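PDB 5JXF: Asp/Glu-specific dipeptidyl-peptidase, which removes dipeptides from the N-terminus of oligopeptides as a serine-type peptidase that strictly requires an acidic residue, Asp or Glu, at the P1 position. Local coordinates for residues E128-N133 with M240-A245; E304-K309 with K346-E351; K369-K374 with R562-A567; K424-E429 with K530-V535; E614-I617 with F623-P626. One frame throughout, in Å; residues are numbered along the deposited sequence.

Contact 1 (E128-N133 with M240-A245)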
# COMPACT_ATOMS: atom_id res chain seq x y z
N GLU A 128 -37.99 -3.88 24.18
CA GLU A 128 -39.17 -3.99 23.32
C GLU A 128 -38.98 -3.29 21.98
O GLU A 128 -39.76 -3.48 21.05
CB GLU A 128 -40.41 -3.43 24.02
CG GLU A 128 -40.81 -4.20 25.26
CD GLU A 128 -40.00 -3.80 26.48
OE1 GLU A 128 -39.10 -2.93 26.37
OE2 GLU A 128 -40.25 -4.36 27.57
N ASP A 129 -37.93 -2.47 21.90
CA ASP A 129 -37.60 -1.77 20.67
C ASP A 129 -36.79 -2.66 19.74
O ASP A 129 -36.52 -2.30 18.60
CB ASP A 129 -36.81 -0.50 20.97
CG ASP A 129 -37.52 0.40 21.97
OD1 ASP A 129 -38.77 0.32 22.09
OD2 ASP A 129 -36.83 1.18 22.67
N GLU A 130 -36.38 -3.82 20.24
CA GLU A 130 -35.52 -4.69 19.45
C GLU A 130 -36.30 -5.21 18.25
O GLU A 130 -37.49 -5.46 18.34
CB GLU A 130 -34.98 -5.81 20.33
CG GLU A 130 -34.26 -5.24 21.55
CD GLU A 130 -33.81 -6.29 22.54
OE1 GLU A 130 -34.17 -7.47 22.37
OE2 GLU A 130 -33.09 -5.93 23.50
N LEU A 131 -35.64 -5.30 17.10
CA LEU A 131 -36.35 -5.57 15.86
C LEU A 131 -36.35 -7.06 15.50
O LEU A 131 -35.31 -7.68 15.27
CB LEU A 131 -35.74 -4.77 14.70
CG LEU A 131 -35.50 -3.27 14.90
CD1 LEU A 131 -35.01 -2.65 13.60
CD2 LEU A 131 -36.75 -2.57 15.40
N PRO A 132 -37.55 -7.64 15.45
CA PRO A 132 -37.78 -9.02 15.01
C PRO A 132 -37.21 -9.29 13.63
O PRO A 132 -37.29 -8.43 12.75
CB PRO A 132 -39.30 -9.12 14.99
CG PRO A 132 -39.75 -8.14 16.01
CD PRO A 132 -38.78 -6.99 15.91
N ASN A 133 -36.64 -10.47 13.42
CA ASN A 133 -36.11 -10.80 12.12
C ASN A 133 -36.69 -12.10 11.57
O ASN A 133 -36.41 -13.18 12.08
CB ASN A 133 -34.58 -10.89 12.19
CG ASN A 133 -33.96 -9.57 12.61
OD1 ASN A 133 -34.04 -8.59 11.89
ND2 ASN A 133 -33.31 -9.55 13.78
N MET A 240 -25.14 -6.54 17.49
CA MET A 240 -25.68 -7.25 18.64
C MET A 240 -27.11 -7.68 18.42
O MET A 240 -27.93 -6.93 17.90
CB MET A 240 -25.58 -6.41 19.90
CG MET A 240 -24.14 -6.18 20.35
SD MET A 240 -24.00 -5.33 21.93
CE MET A 240 -22.24 -5.46 22.25
N PHE A 241 -27.40 -8.90 18.83
CA PHE A 241 -28.73 -9.46 18.71
C PHE A 241 -29.14 -10.02 20.06
O PHE A 241 -28.30 -10.10 20.96
CB PHE A 241 -28.75 -10.55 17.63
CG PHE A 241 -28.64 -10.01 16.23
CD1 PHE A 241 -27.40 -9.63 15.70
CD2 PHE A 241 -29.77 -9.87 15.43
CE1 PHE A 241 -27.31 -9.15 14.42
CE2 PHE A 241 -29.68 -9.39 14.14
CZ PHE A 241 -28.45 -9.03 13.64
N ARG A 242 -30.42 -10.38 20.23
CA ARG A 242 -30.83 -11.03 21.47
C ARG A 242 -31.69 -12.25 21.17
O ARG A 242 -32.64 -12.16 20.41
CB ARG A 242 -31.60 -10.07 22.39
CG ARG A 242 -31.94 -10.72 23.74
CD ARG A 242 -32.87 -9.89 24.58
NE ARG A 242 -32.41 -8.51 24.67
CZ ARG A 242 -31.44 -8.11 25.48
NH1 ARG A 242 -30.83 -8.99 26.27
NH2 ARG A 242 -31.08 -6.83 25.50
N VAL A 243 -31.33 -13.39 21.75
CA VAL A 243 -32.05 -14.63 21.49
C VAL A 243 -33.29 -14.64 22.40
O VAL A 243 -33.21 -14.32 23.57
CB VAL A 243 -31.18 -15.87 21.74
CG1 VAL A 243 -31.98 -17.17 21.44
CG2 VAL A 243 -29.91 -15.82 20.92
N TYR A 244 -34.45 -14.98 21.84
CA TYR A 244 -35.68 -15.03 22.62
C TYR A 244 -36.21 -16.46 22.67
O TYR A 244 -35.97 -17.24 21.73
CB TYR A 244 -36.74 -14.10 22.03
CG TYR A 244 -36.58 -12.66 22.45
CD1 TYR A 244 -35.59 -11.85 21.89
CD2 TYR A 244 -37.42 -12.12 23.41
CE1 TYR A 244 -35.46 -10.53 22.28
CE2 TYR A 244 -37.29 -10.81 23.81
CZ TYR A 244 -36.32 -10.02 23.25
OH TYR A 244 -36.21 -8.72 23.67
N ALA A 245 -36.92 -16.80 23.74
CA ALA A 245 -37.43 -18.17 23.92
C ALA A 245 -38.84 -18.16 24.53
O ALA A 245 -39.28 -17.12 25.00
CB ALA A 245 -36.48 -18.96 24.79
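Phe-241, Arg-242 and Tyr-244 on strand 239-245 receive two side chains of the loop 128-133, and together they illustrate how side chains projecting from a strand inside a sheet can hold an irregular connection. The strand belongs to the antiparallel sheet of the trypsin-like catalytic half of this S46 peptidase, and it follows closely on Asp-237, probably the aspartate of the charge relay. Phe-241 comes first. The CD2-CE2 side of its ring meets the amide of Asn-133, whose ND2 lies in the ring plane at the edge, 3.7 Å from CE2; that amide is itself bonded to His-110 and to the carbonyl of Val-209. Next along the strand, Arg-242 sends its chain out extended and then bends at chi3 (-49°), which turns the guanidinium edge-on to the carboxylate of Glu-130. The two planes are only 13° apart. NE (2.9 Å) and NH2 (3.0 Å) of Arg-242 both grip the syn lone pair of Glu-130 OE2, a side-on salt bridge onto one atom, while a weaker bond runs from NE to OE1. NH1 of Arg-242 turns to Glu-722 and to the carbonyl of Lys-93, so one buried arginine ties together three parts of the chain. Tyr-244 completes the set: its ring stands nearly upright to the carboxylate, and its OH donates to Glu-130 OE1 at 2.7 Å, arriving 53° out of the carboxylate plane.

Contact 2 (E304-K309 with K346-E351)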
# COMPACT_ATOMS: atom_id res chain seq x y z
N GLU A 304 -7.60 -21.62 -13.92
CA GLU A 304 -8.80 -21.42 -14.73
C GLU A 304 -10.11 -21.10 -14.02
O GLU A 304 -10.86 -20.26 -14.52
CB GLU A 304 -8.99 -22.63 -15.63
CG GLU A 304 -8.49 -23.94 -15.06
CD GLU A 304 -7.93 -24.85 -16.13
OE1 GLU A 304 -7.74 -24.37 -17.27
OE2 GLU A 304 -7.68 -26.04 -15.83
N THR A 305 -10.41 -21.72 -12.88
CA THR A 305 -11.67 -21.39 -12.21
C THR A 305 -11.64 -19.98 -11.62
O THR A 305 -12.53 -19.17 -11.89
CB THR A 305 -12.03 -22.41 -11.11
OG1 THR A 305 -10.97 -22.49 -10.15
CG2 THR A 305 -12.27 -23.80 -11.71
N ASN A 306 -10.63 -19.67 -10.81
CA ASN A 306 -10.53 -18.35 -10.20
C ASN A 306 -10.47 -17.18 -11.20
O ASN A 306 -11.20 -16.20 -11.03
CB ASN A 306 -9.32 -18.27 -9.26
CG ASN A 306 -9.67 -18.70 -7.84
OD1 ASN A 306 -10.72 -19.30 -7.60
ND2 ASN A 306 -8.79 -18.38 -6.89
N PRO A 307 -9.60 -17.27 -12.23
CA PRO A 307 -9.54 -16.12 -13.15
C PRO A 307 -10.89 -15.84 -13.82
O PRO A 307 -11.27 -14.67 -13.95
CB PRO A 307 -8.50 -16.56 -14.19
CG PRO A 307 -7.70 -17.62 -13.54
CD PRO A 307 -8.63 -18.32 -12.59
N ALA A 308 -11.58 -16.89 -14.23
CA ALA A 308 -12.91 -16.75 -14.82
C ALA A 308 -13.87 -15.98 -13.90
O ALA A 308 -14.38 -14.92 -14.26
CB ALA A 308 -13.49 -18.12 -15.17
N LYS A 309 -14.08 -16.52 -12.70
CA LYS A 309 -14.99 -15.94 -11.71
C LYS A 309 -14.57 -14.54 -11.27
O LYS A 309 -15.42 -13.68 -11.02
CB LYS A 309 -15.10 -16.86 -10.49
CG LYS A 309 -15.81 -18.17 -10.77
CD LYS A 309 -16.16 -18.89 -9.48
CE LYS A 309 -14.91 -19.39 -8.78
NZ LYS A 309 -15.24 -20.20 -7.57
N LYS A 346 -12.59 -10.33 -4.17
CA LYS A 346 -11.28 -9.97 -3.67
C LYS A 346 -10.58 -11.16 -3.04
O LYS A 346 -9.36 -11.29 -3.19
CB LYS A 346 -11.35 -8.82 -2.67
CG LYS A 346 -9.98 -8.20 -2.39
CD LYS A 346 -10.07 -7.06 -1.41
CE LYS A 346 -8.78 -6.20 -1.40
NZ LYS A 346 -8.82 -5.21 -0.23
N LYS A 347 -11.33 -12.03 -2.34
CA LYS A 347 -10.72 -13.21 -1.73
C LYS A 347 -9.95 -14.00 -2.77
O LYS A 347 -8.81 -14.44 -2.55
CB LYS A 347 -11.77 -14.14 -1.05
CG LYS A 347 -11.13 -15.33 -0.36
CD LYS A 347 -12.09 -16.50 -0.16
CE LYS A 347 -11.36 -17.74 0.34
NZ LYS A 347 -12.32 -18.78 0.79
N TRP A 348 -10.59 -14.19 -3.92
CA TRP A 348 -10.06 -15.06 -4.96
C TRP A 348 -8.79 -14.45 -5.57
O TRP A 348 -7.86 -15.17 -5.93
CB TRP A 348 -11.13 -15.32 -6.02
CG TRP A 348 -12.24 -16.24 -5.49
CD1 TRP A 348 -12.14 -17.15 -4.49
CD2 TRP A 348 -13.60 -16.29 -5.94
NE1 TRP A 348 -13.34 -17.78 -4.29
CE2 TRP A 348 -14.26 -17.27 -5.17
CE3 TRP A 348 -14.33 -15.61 -6.92
CZ2 TRP A 348 -15.60 -17.58 -5.35
CZ3 TRP A 348 -15.66 -15.92 -7.09
CH2 TRP A 348 -16.28 -16.90 -6.32
N ILE A 349 -8.75 -13.13 -5.66
CA ILE A 349 -7.53 -12.44 -6.11
C ILE A 349 -6.38 -12.81 -5.17
O ILE A 349 -5.36 -13.35 -5.61
CB ILE A 349 -7.76 -10.92 -6.18
CG1 ILE A 349 -8.74 -10.61 -7.32
CG2 ILE A 349 -6.43 -10.13 -6.33
CD1 ILE A 349 -9.25 -9.19 -7.35
N GLY A 350 -6.58 -12.59 -3.86
CA GLY A 350 -5.58 -12.94 -2.86
C GLY A 350 -5.21 -14.40 -2.82
O GLY A 350 -4.04 -14.75 -2.66
N GLU A 351 -6.21 -15.26 -2.97
CA GLU A 351 -5.98 -16.69 -2.91
C GLU A 351 -5.10 -17.15 -4.07
O GLU A 351 -4.13 -17.88 -3.87
CB GLU A 351 -7.32 -17.44 -2.92
CG GLU A 351 -7.17 -18.93 -2.97
CD GLU A 351 -8.52 -19.66 -2.94
OE1 GLU A 351 -9.26 -19.61 -3.96
OE2 GLU A 351 -8.84 -20.24 -1.88
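Helices 304-309 and 346-351 run roughly antiparallel, their axes 142° apart in direction and 9.7 Å apart at closest approach, with Asn-306 and Trp-348 facing each other at the nearest CA atoms. One face of the Trp-348 indole takes two visitors. Lys-309 crosses it at about a right angle, bent at chi3 (-68°), which lays CE 3.9 Å from the centroid of the six-membered ring of Trp-348 as a CH-pi contact and NZ also 3.9 Å from it as a cation-pi contact. Asn-306 OD1 sits farther along that face, toward the rim. The two segments belong to helices 295-325 and 328-357, an alpha-helical hairpin within the helical domain of the S46 peptidases. Through the nitrogen of the same amide, Asn-306 donates from ND2 to Glu-351 OE1 at 3.2 Å, a nearly straight bond that meets the anti lone pair of OE1, with amide and carboxylate almost coplanar. Ser-352 OG also receives from ND2. Glu-351 lies about 6 Å, side chain to side chain, from Arg-680, which probably recognises the acidic P1 residue.

Contact 3 (K369-K374 with R562-A567)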
# COMPACT_ATOMS: atom_id res chain seq x y z
N LYS A 369 5.10 -36.86 -4.45
CA LYS A 369 6.20 -37.74 -4.83
C LYS A 369 6.71 -38.52 -3.61
O LYS A 369 7.45 -39.49 -3.75
CB LYS A 369 7.33 -36.95 -5.49
CG LYS A 369 7.03 -36.52 -6.92
N ASP A 370 6.30 -38.09 -2.42
CA ASP A 370 6.61 -38.80 -1.18
C ASP A 370 5.42 -39.63 -0.72
O ASP A 370 5.56 -40.58 0.05
CB ASP A 370 7.02 -37.82 -0.08
CG ASP A 370 7.28 -38.50 1.25
OD1 ASP A 370 7.77 -39.65 1.25
OD2 ASP A 370 6.96 -37.91 2.30
N PHE A 371 4.24 -39.24 -1.18
CA PHE A 371 3.00 -39.93 -0.84
C PHE A 371 3.06 -41.38 -1.32
O PHE A 371 3.00 -42.31 -0.53
CB PHE A 371 1.80 -39.22 -1.46
CG PHE A 371 0.52 -40.00 -1.39
CD1 PHE A 371 -0.16 -40.16 -0.19
CD2 PHE A 371 -0.02 -40.58 -2.54
CE1 PHE A 371 -1.34 -40.88 -0.13
CE2 PHE A 371 -1.21 -41.30 -2.48
CZ PHE A 371 -1.86 -41.45 -1.28
N GLN A 372 3.19 -41.54 -2.63
CA GLN A 372 3.26 -42.84 -3.26
C GLN A 372 4.50 -43.63 -2.85
O GLN A 372 4.50 -44.86 -2.87
CB GLN A 372 3.22 -42.69 -4.77
CG GLN A 372 2.36 -43.73 -5.46
CD GLN A 372 1.87 -43.26 -6.82
OE1 GLN A 372 1.74 -42.08 -7.05
NE2 GLN A 372 1.66 -44.18 -7.73
N GLN A 373 5.56 -42.91 -2.47
CA GLN A 373 6.74 -43.55 -1.92
C GLN A 373 6.41 -44.16 -0.56
O GLN A 373 7.17 -44.95 -0.01
CB GLN A 373 7.90 -42.56 -1.79
N LYS A 374 5.25 -43.77 -0.03
CA LYS A 374 4.77 -44.28 1.24
C LYS A 374 3.63 -45.28 1.04
O LYS A 374 3.27 -45.99 1.98
CB LYS A 374 4.32 -43.13 2.14
N ARG A 562 -12.23 -38.87 -1.52
CA ARG A 562 -12.57 -39.59 -0.30
C ARG A 562 -11.47 -40.59 0.06
O ARG A 562 -11.10 -40.72 1.23
CB ARG A 562 -13.91 -40.31 -0.46
CG ARG A 562 -14.30 -41.18 0.74
CD ARG A 562 -15.73 -41.71 0.62
NE ARG A 562 -15.85 -42.75 -0.41
CZ ARG A 562 -16.37 -42.55 -1.62
NH1 ARG A 562 -16.84 -41.35 -1.95
NH2 ARG A 562 -16.43 -43.54 -2.50
N ILE A 563 -10.95 -41.29 -0.95
CA ILE A 563 -9.92 -42.31 -0.74
C ILE A 563 -8.55 -41.68 -0.48
O ILE A 563 -7.78 -42.16 0.36
CB ILE A 563 -9.81 -43.26 -1.94
CG1 ILE A 563 -11.11 -44.02 -2.14
CG2 ILE A 563 -8.65 -44.24 -1.77
CD1 ILE A 563 -11.08 -44.94 -3.33
N TYR A 564 -8.28 -40.60 -1.20
CA TYR A 564 -7.05 -39.85 -1.02
C TYR A 564 -6.95 -39.36 0.43
O TYR A 564 -5.88 -39.40 1.04
CB TYR A 564 -6.99 -38.67 -2.00
CG TYR A 564 -5.65 -37.97 -2.09
CD1 TYR A 564 -4.47 -38.62 -1.75
CD2 TYR A 564 -5.58 -36.65 -2.49
CE1 TYR A 564 -3.25 -37.98 -1.83
CE2 TYR A 564 -4.37 -35.99 -2.57
CZ TYR A 564 -3.21 -36.65 -2.24
OH TYR A 564 -2.01 -35.98 -2.32
N MET A 565 -8.09 -38.92 0.98
CA MET A 565 -8.16 -38.45 2.36
C MET A 565 -7.81 -39.57 3.34
O MET A 565 -6.96 -39.41 4.21
CB MET A 565 -9.56 -37.89 2.65
CG MET A 565 -9.69 -37.11 3.97
SD MET A 565 -8.66 -35.63 4.01
CE MET A 565 -7.48 -36.06 5.28
N LYS A 566 -8.48 -40.71 3.17
CA LYS A 566 -8.24 -41.89 4.00
C LYS A 566 -6.79 -42.35 3.92
O LYS A 566 -6.20 -42.77 4.92
CB LYS A 566 -9.17 -43.03 3.59
CG LYS A 566 -8.96 -44.35 4.31
CD LYS A 566 -9.94 -45.40 3.81
CE LYS A 566 -9.52 -46.81 4.19
NZ LYS A 566 -9.45 -47.01 5.66
N ALA A 567 -6.21 -42.26 2.73
CA ALA A 567 -4.83 -42.67 2.51
C ALA A 567 -3.89 -41.84 3.37
O ALA A 567 -3.00 -42.37 4.03
CB ALA A 567 -4.46 -42.54 1.04
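Phe-371 and Tyr-564 form a T-shaped pair, with the tyrosine supplying the edge and the phenylalanine the face. Tyr-564 CE1 hangs 3.7 Å above the plane of the Phe-371 ring, over its centre; the centroids are 5.1 Å apart and the planes are turned 82° from one another. The same phenylalanine has a second neighbour at its rim, where the methyl CB of Ala-567 lies in the ring plane, 3.7 Å from Phe-371 CZ. Because Ala-567 follows Tyr-564 by about one helical turn, both project from one side of helix 547-571, and the ring of Phe-371 fits against the two at once. In Phe-371, chi1 of 169° sets CG opposite the backbone N and carries the ring across from helix 360-375. Farther out, Leu-388 of helix 386-415 touches both aromatic side chains, Phe-367 and Glu-368 from the preceding turn of helix 360-375 lie against Tyr-564, and Tyr-384 packs on Ala-567. The contact thus lies where three helices of the helical domain converge. A leucine in place of Phe-371 has no flat pi face for the edge of Tyr-564 to point into, and the tyrosine ring would probably be freer to shift and the Ala-567 methyl less closely packed. No hydrogen bond crosses between the two segments; their cohesion rests on dispersion and on the weak electrostatics of a ring C-H directed at a pi cloud, in buried surroundings.

Contact 4 (K424-E429 with K530-V535)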
# COMPACT_ATOMS: atom_id res chain seq x y z
N LYS A 424 -34.90 -19.69 -11.88
CA LYS A 424 -35.70 -20.33 -10.83
C LYS A 424 -37.02 -20.83 -11.41
O LYS A 424 -37.55 -21.84 -10.96
CB LYS A 424 -35.96 -19.37 -9.67
CG LYS A 424 -34.73 -19.04 -8.86
CD LYS A 424 -35.09 -18.21 -7.66
CE LYS A 424 -33.86 -17.64 -6.97
NZ LYS A 424 -34.30 -16.91 -5.76
N LEU A 425 -37.55 -20.13 -12.40
CA LEU A 425 -38.75 -20.57 -13.09
C LEU A 425 -38.42 -21.84 -13.85
O LEU A 425 -39.23 -22.76 -13.95
CB LEU A 425 -39.27 -19.49 -14.04
CG LEU A 425 -39.85 -18.25 -13.37
CD1 LEU A 425 -40.32 -17.25 -14.41
CD2 LEU A 425 -40.98 -18.61 -12.41
N TYR A 426 -37.20 -21.89 -14.36
CA TYR A 426 -36.70 -23.06 -15.05
C TYR A 426 -36.75 -24.29 -14.15
O TYR A 426 -37.19 -25.36 -14.57
CB TYR A 426 -35.28 -22.82 -15.50
CG TYR A 426 -34.69 -23.91 -16.34
CD1 TYR A 426 -34.98 -24.00 -17.70
CD2 TYR A 426 -33.83 -24.85 -15.79
CE1 TYR A 426 -34.43 -25.01 -18.49
CE2 TYR A 426 -33.27 -25.85 -16.56
CZ TYR A 426 -33.57 -25.93 -17.91
OH TYR A 426 -33.01 -26.92 -18.67
N GLN A 427 -36.30 -24.14 -12.92
CA GLN A 427 -36.26 -25.27 -12.00
C GLN A 427 -37.68 -25.66 -11.59
O GLN A 427 -38.06 -26.83 -11.70
CB GLN A 427 -35.38 -24.93 -10.80
CG GLN A 427 -33.96 -24.60 -11.23
CD GLN A 427 -32.99 -24.37 -10.10
OE1 GLN A 427 -33.19 -23.50 -9.25
NE2 GLN A 427 -31.92 -25.15 -10.08
N LEU A 428 -38.45 -24.67 -11.16
CA LEU A 428 -39.87 -24.84 -10.84
C LEU A 428 -40.63 -25.56 -11.97
O LEU A 428 -41.57 -26.32 -11.70
CB LEU A 428 -40.51 -23.48 -10.55
CG LEU A 428 -41.95 -23.39 -10.03
CD1 LEU A 428 -42.04 -23.99 -8.64
CD2 LEU A 428 -42.43 -21.94 -10.03
N GLU A 429 -40.23 -25.33 -13.22
CA GLU A 429 -40.75 -26.08 -14.36
C GLU A 429 -40.61 -27.59 -14.21
O GLU A 429 -41.52 -28.35 -14.54
CB GLU A 429 -40.04 -25.65 -15.64
CG GLU A 429 -40.53 -26.24 -16.94
CD GLU A 429 -39.35 -26.61 -17.81
OE1 GLU A 429 -38.22 -26.50 -17.30
OE2 GLU A 429 -39.53 -26.96 -19.00
N LYS A 530 -40.07 -13.16 -23.20
CA LYS A 530 -38.79 -13.02 -23.89
C LYS A 530 -37.61 -13.19 -22.94
O LYS A 530 -36.53 -13.63 -23.34
CB LYS A 530 -38.69 -11.66 -24.59
CG LYS A 530 -39.22 -11.66 -26.03
CD LYS A 530 -39.32 -13.08 -26.61
CE LYS A 530 -39.25 -13.08 -28.13
NZ LYS A 530 -39.71 -11.80 -28.72
N GLY A 531 -37.81 -12.85 -21.67
CA GLY A 531 -36.77 -13.03 -20.68
C GLY A 531 -36.51 -14.50 -20.39
O GLY A 531 -35.40 -14.99 -20.57
N TYR A 532 -37.55 -15.21 -19.94
CA TYR A 532 -37.40 -16.62 -19.61
C TYR A 532 -37.00 -17.42 -20.85
O TYR A 532 -36.28 -18.42 -20.74
CB TYR A 532 -38.68 -17.17 -19.01
CG TYR A 532 -38.61 -18.66 -18.74
CD1 TYR A 532 -38.02 -19.14 -17.57
CD2 TYR A 532 -39.10 -19.58 -19.66
CE1 TYR A 532 -37.95 -20.50 -17.32
CE2 TYR A 532 -39.03 -20.94 -19.41
CZ TYR A 532 -38.45 -21.40 -18.24
OH TYR A 532 -38.38 -22.74 -18.00
N ALA A 533 -37.46 -17.00 -22.02
CA ALA A 533 -37.06 -17.64 -23.26
C ALA A 533 -35.54 -17.62 -23.40
O ALA A 533 -34.92 -18.63 -23.72
CB ALA A 533 -37.71 -16.97 -24.46
N PHE A 534 -34.94 -16.46 -23.13
CA PHE A 534 -33.50 -16.33 -23.25
C PHE A 534 -32.77 -17.21 -22.25
O PHE A 534 -31.85 -17.94 -22.61
CB PHE A 534 -33.06 -14.87 -23.09
CG PHE A 534 -31.58 -14.68 -23.11
CD1 PHE A 534 -30.83 -15.15 -24.17
CD2 PHE A 534 -30.94 -14.02 -22.09
CE1 PHE A 534 -29.46 -14.98 -24.20
CE2 PHE A 534 -29.57 -13.84 -22.11
CZ PHE A 534 -28.83 -14.32 -23.16
N VAL A 535 -33.19 -17.17 -20.99
CA VAL A 535 -32.58 -18.01 -19.96
C VAL A 535 -32.70 -19.48 -20.35
O VAL A 535 -31.78 -20.27 -20.12
CB VAL A 535 -33.21 -17.77 -18.56
CG1 VAL A 535 -32.56 -18.67 -17.50
CG2 VAL A 535 -33.10 -16.30 -18.17
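The Tyr-532 ring meets helix 417-435 edge first: the backbone N of Tyr-426 lies in its plane, 3.4 Å from CE1, while Leu-425 CB approaches the same CE1 obliquely at 3.7 Å. The other flat group, the ring of Tyr-426, has Glu-429 OE1 from the next turn of its own helix above one face, offset toward the rim. This is crossed-helix packing within the helical domain, where the axes of segments 424-429 and 530-535, on helices 417-435 and 530-545, cross at 75° and approach to 10.4 Å. Tyr-532 takes part in every side-chain contact across the two segments. In Tyr-532, CG lies anti to the backbone N (chi1 176°), which carries the CE1 and OH end of the ring up to the backbone at Tyr-426. Asp-529 binds the amide of Gly-531, and more weakly that of Tyr-532, so the start of this helix is itself tied down. Tyr-426 sends its hydroxyl onward along helix 530-545 to Ser-543, and Leu-425 packs on Leu-447 of helix 437-450. Replacing Tyr-532 with an alanine would probably open a gap between the crossing helices and leave Leu-425 CB and the backbone of Tyr-426 without their aromatic neighbour. No hydrogen bond joins the segments. The phenol oxygen of Tyr-532 instead rests 3.4 Å from Tyr-426 CA and 3.6 Å from CD1 of the same residue.

Contact 5 (E614-I617 with F623-P626)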
# COMPACT_ATOMS: atom_id res chain seq x y z
N GLU A 614 -5.57 8.30 10.69
CA GLU A 614 -4.61 8.41 9.58
C GLU A 614 -5.28 8.10 8.24
O GLU A 614 -4.94 8.68 7.22
CB GLU A 614 -3.43 7.46 9.79
CG GLU A 614 -2.45 7.82 10.90
CD GLU A 614 -1.35 6.78 11.09
OE1 GLU A 614 -1.56 5.61 10.69
OE2 GLU A 614 -0.27 7.12 11.62
N LYS A 615 -6.25 7.18 8.24
CA LYS A 615 -6.95 6.76 7.02
C LYS A 615 -8.16 7.65 6.69
O LYS A 615 -8.76 7.52 5.62
CB LYS A 615 -7.40 5.30 7.14
CG LYS A 615 -6.27 4.28 7.26
CD LYS A 615 -6.83 2.85 7.33
CE LYS A 615 -5.73 1.80 7.45
NZ LYS A 615 -6.29 0.44 7.65
N TYR A 616 -8.52 8.54 7.61
CA TYR A 616 -9.72 9.37 7.48
C TYR A 616 -9.67 10.23 6.21
O TYR A 616 -8.67 10.88 5.93
CB TYR A 616 -9.86 10.26 8.72
CG TYR A 616 -10.96 11.31 8.67
CD1 TYR A 616 -12.21 11.01 8.15
CD2 TYR A 616 -10.73 12.59 9.16
CE1 TYR A 616 -13.22 11.97 8.12
CE2 TYR A 616 -11.73 13.57 9.13
CZ TYR A 616 -12.97 13.26 8.61
OH TYR A 616 -13.96 14.21 8.57
N ILE A 617 -10.74 10.18 5.43
CA ILE A 617 -10.91 11.07 4.30
C ILE A 617 -12.31 11.64 4.39
O ILE A 617 -13.30 10.90 4.27
CB ILE A 617 -10.73 10.37 2.95
CG1 ILE A 617 -9.35 9.71 2.86
CG2 ILE A 617 -10.93 11.36 1.81
CD1 ILE A 617 -9.17 8.85 1.62
N PHE A 623 -13.79 5.76 3.56
CA PHE A 623 -13.01 6.13 4.74
C PHE A 623 -13.49 7.40 5.45
O PHE A 623 -12.72 7.99 6.22
CB PHE A 623 -11.54 6.32 4.38
CG PHE A 623 -10.86 5.08 3.87
CD1 PHE A 623 -10.32 4.15 4.75
CD2 PHE A 623 -10.76 4.84 2.51
CE1 PHE A 623 -9.68 3.00 4.29
CE2 PHE A 623 -10.12 3.69 2.03
CZ PHE A 623 -9.59 2.76 2.94
N ASP A 624 -14.73 7.82 5.23
CA ASP A 624 -15.30 8.88 6.06
C ASP A 624 -15.47 8.35 7.49
O ASP A 624 -15.61 7.15 7.70
CB ASP A 624 -16.63 9.36 5.48
CG ASP A 624 -17.15 10.62 6.15
OD1 ASP A 624 -16.41 11.26 6.94
OD2 ASP A 624 -18.30 11.00 5.85
N VAL A 625 -15.42 9.25 8.48
CA VAL A 625 -15.60 8.89 9.88
C VAL A 625 -16.79 9.66 10.44
O VAL A 625 -16.98 10.81 10.08
CB VAL A 625 -14.33 9.19 10.73
CG1 VAL A 625 -14.58 8.87 12.21
CG2 VAL A 625 -13.14 8.41 10.23
N PRO A 626 -17.62 9.01 11.27
CA PRO A 626 -18.70 9.76 11.92
C PRO A 626 -18.18 10.91 12.77
O PRO A 626 -17.03 10.89 13.22
CB PRO A 626 -19.37 8.70 12.80
CG PRO A 626 -19.11 7.43 12.12
CD PRO A 626 -17.73 7.56 11.52
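With chi1 at 173°, Tyr-616 CG leans to the side of its carbonyl carbon, bringing the ring beside Val-625 and Asp-624, while Phe-623, with chi1 at -63°, turns its ring so that it crosses the Lys-615 chain at a slant. These groups lie in the connection between helix 609-615 and helix 627-635, a loop linking two consecutive helices in which Pro-626 takes the N-cap position of the second. One main-chain bond joins the two ends of the loop, from Ile-617 N to Phe-623 O at 3.1 Å and almost straight at the hydrogen. That carbonyl also receives a CA-H...O contact from Tyr-616, and Asp-624 CA makes a similar contact with Ile-617 O. Phe-623 CB presses to 3.3 Å from Lys-615 O, and its CD1 touches Lys-615 CB. The extended lysine chain leads away to His-234, Asp-227 and the carbonyl of Pro-232. The neighbouring Glu-614 reaches the second subunit, pairing with Lys-357 of that chain. At the far end of the contact, Val-625 CG2 packs against Tyr-616 CD1 at 3.5 Å, and the Asp-624 carboxylate, nearly coplanar with the tyrosine ring, places OD1 at its edge, 3.5 Å from CE1.

How the contacts relate
The five contacts sample separate places in one large peptidase chain. Contacts 1, 2 and 3 follow in series along the chain, contact 4 is nested inside the long loop closed by contact 3, and contact 5 comes last. Contact 1 involves the antiparallel sheet that contains strand 239-245; contacts 2, 3 and 4 lie among helices, with consecutive helices 328-357 and 360-375 linking contacts 2 and 3, and 530-545 and 547-571 linking contacts 4 and 3. Contact 5 lies in the loop between helices 609-615 and 627-635. Contacts 1 and 3 stand on opposite sides of the chain's centre, their own centres 50 Å apart. Contacts 2 and 5 approach within about 9 Å between nearest atoms, without touching.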